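Local coordinates for periplasmic cell division protein (SufI) (Aquifex aeolicus, PDB 6SYY), which is a multicopper oxidase that probably couples the oxidation of its substrates to the reduction of oxygen at a cluster of copper ions, at residues I252-N257 / V295-R300. Numbering follows the deposited sequence.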
ATOM      1  N   ILE A 252       4.874  -4.859  -6.079  1.00 28.96           N
ATOM      2  CA  ILE A 252       5.658  -3.927  -5.279  1.00 28.75           C
ATOM      3  C   ILE A 252       4.721  -3.195  -4.330  1.00 39.16           C
ATOM      4  O   ILE A 252       3.754  -2.558  -4.760  1.00 33.06           O
ATOM      5  CB  ILE A 252       6.430  -2.945  -6.168  1.00 26.29           C
ATOM      6  CG1 ILE A 252       7.373  -3.712  -7.101  1.00 21.60           C
ATOM      7  CG2 ILE A 252       7.193  -1.955  -5.303  1.00 18.08           C
ATOM      8  CD1 ILE A 252       7.974  -2.864  -8.184  1.00 16.99           C
ATOM      9  N   LEU A 253       4.997  -3.298  -3.037  1.00 20.14           N
ATOM     10  CA  LEU A 253       4.225  -2.618  -2.007  1.00 23.22           C
ATOM     11  C   LEU A 253       5.184  -1.758  -1.203  1.00 30.49           C
ATOM     12  O   LEU A 253       6.120  -2.281  -0.587  1.00 27.68           O
ATOM     13  CB  LEU A 253       3.499  -3.622  -1.106  1.00 31.49           C
ATOM     14  CG  LEU A 253       2.523  -3.077  -0.061  1.00 26.65           C
ATOM     15  CD1 LEU A 253       1.460  -4.119   0.237  1.00 54.71           C
ATOM     16  CD2 LEU A 253       3.229  -2.679   1.225  1.00 18.05           C
ATOM     17  N   ASN A 254       4.963  -0.448  -1.221  1.00 20.64           N
ATOM     18  CA  ASN A 254       5.763   0.465  -0.411  1.00 16.97           C
ATOM     19  C   ASN A 254       5.197   0.442   0.999  1.00 41.16           C
ATOM     20  O   ASN A 254       4.157   1.046   1.274  1.00 26.20           O
ATOM     21  CB  ASN A 254       5.751   1.872  -0.993  1.00 20.04           C
ATOM     22  CG  ASN A 254       6.694   2.808  -0.267  1.00 26.54           C
ATOM     23  OD1 ASN A 254       7.101   2.546   0.867  1.00 26.33           O
ATOM     24  ND2 ASN A 254       7.047   3.912  -0.917  1.00 18.14           N
ATOM     25  N   GLY A 255       5.880  -0.268   1.894  1.00 27.95           N
ATOM     26  CA  GLY A 255       5.471  -0.348   3.281  1.00 18.95           C
ATOM     27  C   GLY A 255       6.315   0.539   4.167  1.00 22.43           C
ATOM     28  O   GLY A 255       6.430   0.298   5.371  1.00 28.73           O
ATOM     29  N   SER A 256       6.921   1.568   3.581  1.00 18.02           N
ATOM     30  CA  SER A 256       7.699   2.513   4.362  1.00 22.40           C
ATOM     31  C   SER A 256       6.780   3.526   5.031  1.00 22.95           C
ATOM     32  O   SER A 256       5.622   3.707   4.646  1.00 29.27           O
ATOM     33  CB  SER A 256       8.718   3.232   3.483  1.00 18.99           C
ATOM     34  OG  SER A 256       9.531   2.291   2.805  1.00 28.31           O
ATOM     35  N   ASN A 257       7.313   4.190   6.054  1.00 27.63           N
ATOM     36  CA  ASN A 257       6.524   5.196   6.749  1.00 28.62           C
ATOM     37  C   ASN A 257       6.384   6.476   5.941  1.00 29.42           C
ATOM     38  O   ASN A 257       5.351   7.147   6.035  1.00 22.93           O
ATOM     39  CB  ASN A 257       7.142   5.513   8.111  1.00 20.27           C
ATOM     40  CG  ASN A 257       6.856   4.442   9.146  1.00 29.32           C
ATOM     41  OD1 ASN A 257       6.920   3.245   8.859  1.00 29.38           O
ATOM     42  ND2 ASN A 257       6.526   4.869  10.356  1.00 21.65           N
ATOM     43  N   VAL A 295       6.677   5.080  -6.603  1.00 20.91           N
ATOM     44  CA  VAL A 295       5.752   4.413  -5.694  1.00 35.44           C
ATOM     45  C   VAL A 295       5.907   5.021  -4.305  1.00 30.69           C
ATOM     46  O   VAL A 295       6.993   4.981  -3.714  1.00 20.92           O
ATOM     47  CB  VAL A 295       5.966   2.890  -5.673  1.00 39.21           C
ATOM     48  CG1 VAL A 295       7.447   2.545  -5.648  1.00 42.65           C
ATOM     49  CG2 VAL A 295       5.220   2.259  -4.504  1.00 36.95           C
ATOM     50  N   ALA A 296       4.841   5.590  -3.802  1.00 23.59           N
ATOM     51  CA  ALA A 296       4.798   6.222  -2.499  1.00 34.73           C
ATOM     52  C   ALA A 296       4.269   5.249  -1.456  1.00 23.29           C
ATOM     53  O   ALA A 296       3.706   4.203  -1.795  1.00 26.37           O
ATOM     54  CB  ALA A 296       3.911   7.471  -2.550  1.00 21.91           C
ATOM     55  N   PRO A 297       4.457   5.547  -0.172  1.00 21.81           N
ATOM     56  CA  PRO A 297       3.834   4.727   0.873  1.00 22.04           C
ATOM     57  C   PRO A 297       2.334   4.594   0.657  1.00 32.82           C
ATOM     58  O   PRO A 297       1.634   5.576   0.409  1.00 25.84           O
ATOM     59  CB  PRO A 297       4.151   5.502   2.154  1.00 34.93           C
ATOM     60  CG  PRO A 297       5.413   6.210   1.852  1.00 23.43           C
ATOM     61  CD  PRO A 297       5.391   6.539   0.389  1.00 22.84           C
ATOM     62  N   GLY A 298       1.838   3.362   0.753  1.00 24.79           N
ATOM     63  CA  GLY A 298       0.446   3.071   0.499  1.00 35.19           C
ATOM     64  C   GLY A 298       0.126   2.699  -0.934  1.00 34.25           C
ATOM     65  O   GLY A 298      -0.923   2.095  -1.185  1.00 33.27           O
ATOM     66  N   GLU A 299       0.989   3.046  -1.882  1.00 32.85           N
ATOM     67  CA  GLU A 299       0.802   2.608  -3.255  1.00 28.19           C
ATOM     68  C   GLU A 299       1.250   1.160  -3.419  1.00 20.98           C
ATOM     69  O   GLU A 299       2.105   0.657  -2.682  1.00 22.97           O
ATOM     70  CB  GLU A 299       1.579   3.501  -4.222  1.00 29.25           C
ATOM     71  CG  GLU A 299       0.969   4.879  -4.443  1.00 27.59           C
ATOM     72  CD  GLU A 299       1.624   5.629  -5.593  1.00 63.83           C
ATOM     73  OE1 GLU A 299       2.868   5.751  -5.600  1.00 23.67           O
ATOM     74  OE2 GLU A 299       0.895   6.086  -6.500  1.00 38.34           O
ATOM     75  N   ARG A 300       0.644   0.484  -4.393  1.00 19.70           N
ATOM     76  CA  ARG A 300       1.072  -0.841  -4.816  1.00 33.57           C
ATOM     77  C   ARG A 300       1.095  -0.861  -6.336  1.00 30.35           C
ATOM     78  O   ARG A 300       0.105  -0.497  -6.977  1.00 38.82           O
ATOM     79  CB  ARG A 300       0.149  -1.944  -4.274  1.00 35.68           C
ATOM     80  CG  ARG A 300       0.245  -2.179  -2.765  1.00 23.30           C
ATOM     81  CD  ARG A 300      -0.840  -1.429  -2.024  1.00 21.45           C
ATOM     82  NE  ARG A 300      -2.167  -1.878  -2.435  1.00 25.95           N
ATOM     83  CZ  ARG A 300      -3.293  -1.230  -2.156  1.00 31.16           C
ATOM     84  NH1 ARG A 300      -3.250  -0.094  -1.470  1.00 25.50           N
ATOM     85  NH2 ARG A 300      -4.461  -1.712  -2.571  1.00 25.48           N
TER
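Asn254 gives the largest share of this contact, its side chain laid against residues 295-297, where the chain enters a turn. With CG anti to the backbone N (chi1 -174°), the amide reaches across so that ND2 donates to Val295 O at 3.0 Å; the acceptor lies close to the amide plane, but the donor sits well above the plane of the Val295 carbonyl. ND2 also bonds to Arg259 O. On the other branch OD1 takes the backbone N of Ser256 at 2.9 Å, in its own carbonyl plane, closing an Asx turn where strand 247-254 ends. Packing is tight here: Asn254 CB stands 3.6 Å from Val295 CG2, and Pro297 CD lies 3.4 Å from Asn254 ND2. Cutting the amide back to an alanine here is likely to leave Val295 O and Arg259 O without this donor and the Ser256 N-H without its acceptor. Residues 296-299 form a type II beta turn leading into strand 300-306 of the cupredoxin-like middle domain, and Gly298 in it comes close to His510, a copper ligand. The backbones are joined more loosely, by two long, weak but fairly straight bonds, Asn254 N to Glu299 O and Gly298 N to Asn254 O. Beyond them, Leu253 and Arg300 form an antiparallel non-hydrogen-bonded pair whose side chains run alongside each other, Leu253 CG 3.6 Å from Arg300 CG. The arginine chain bends at chi2 and chi3, bringing NH1 to Gly298 O at 3.2 Å, while NE bonds to Thr155 O and NH1 also meets Asp479 in a salt bridge. This looser side is buried as well, with Phe157 against Leu253.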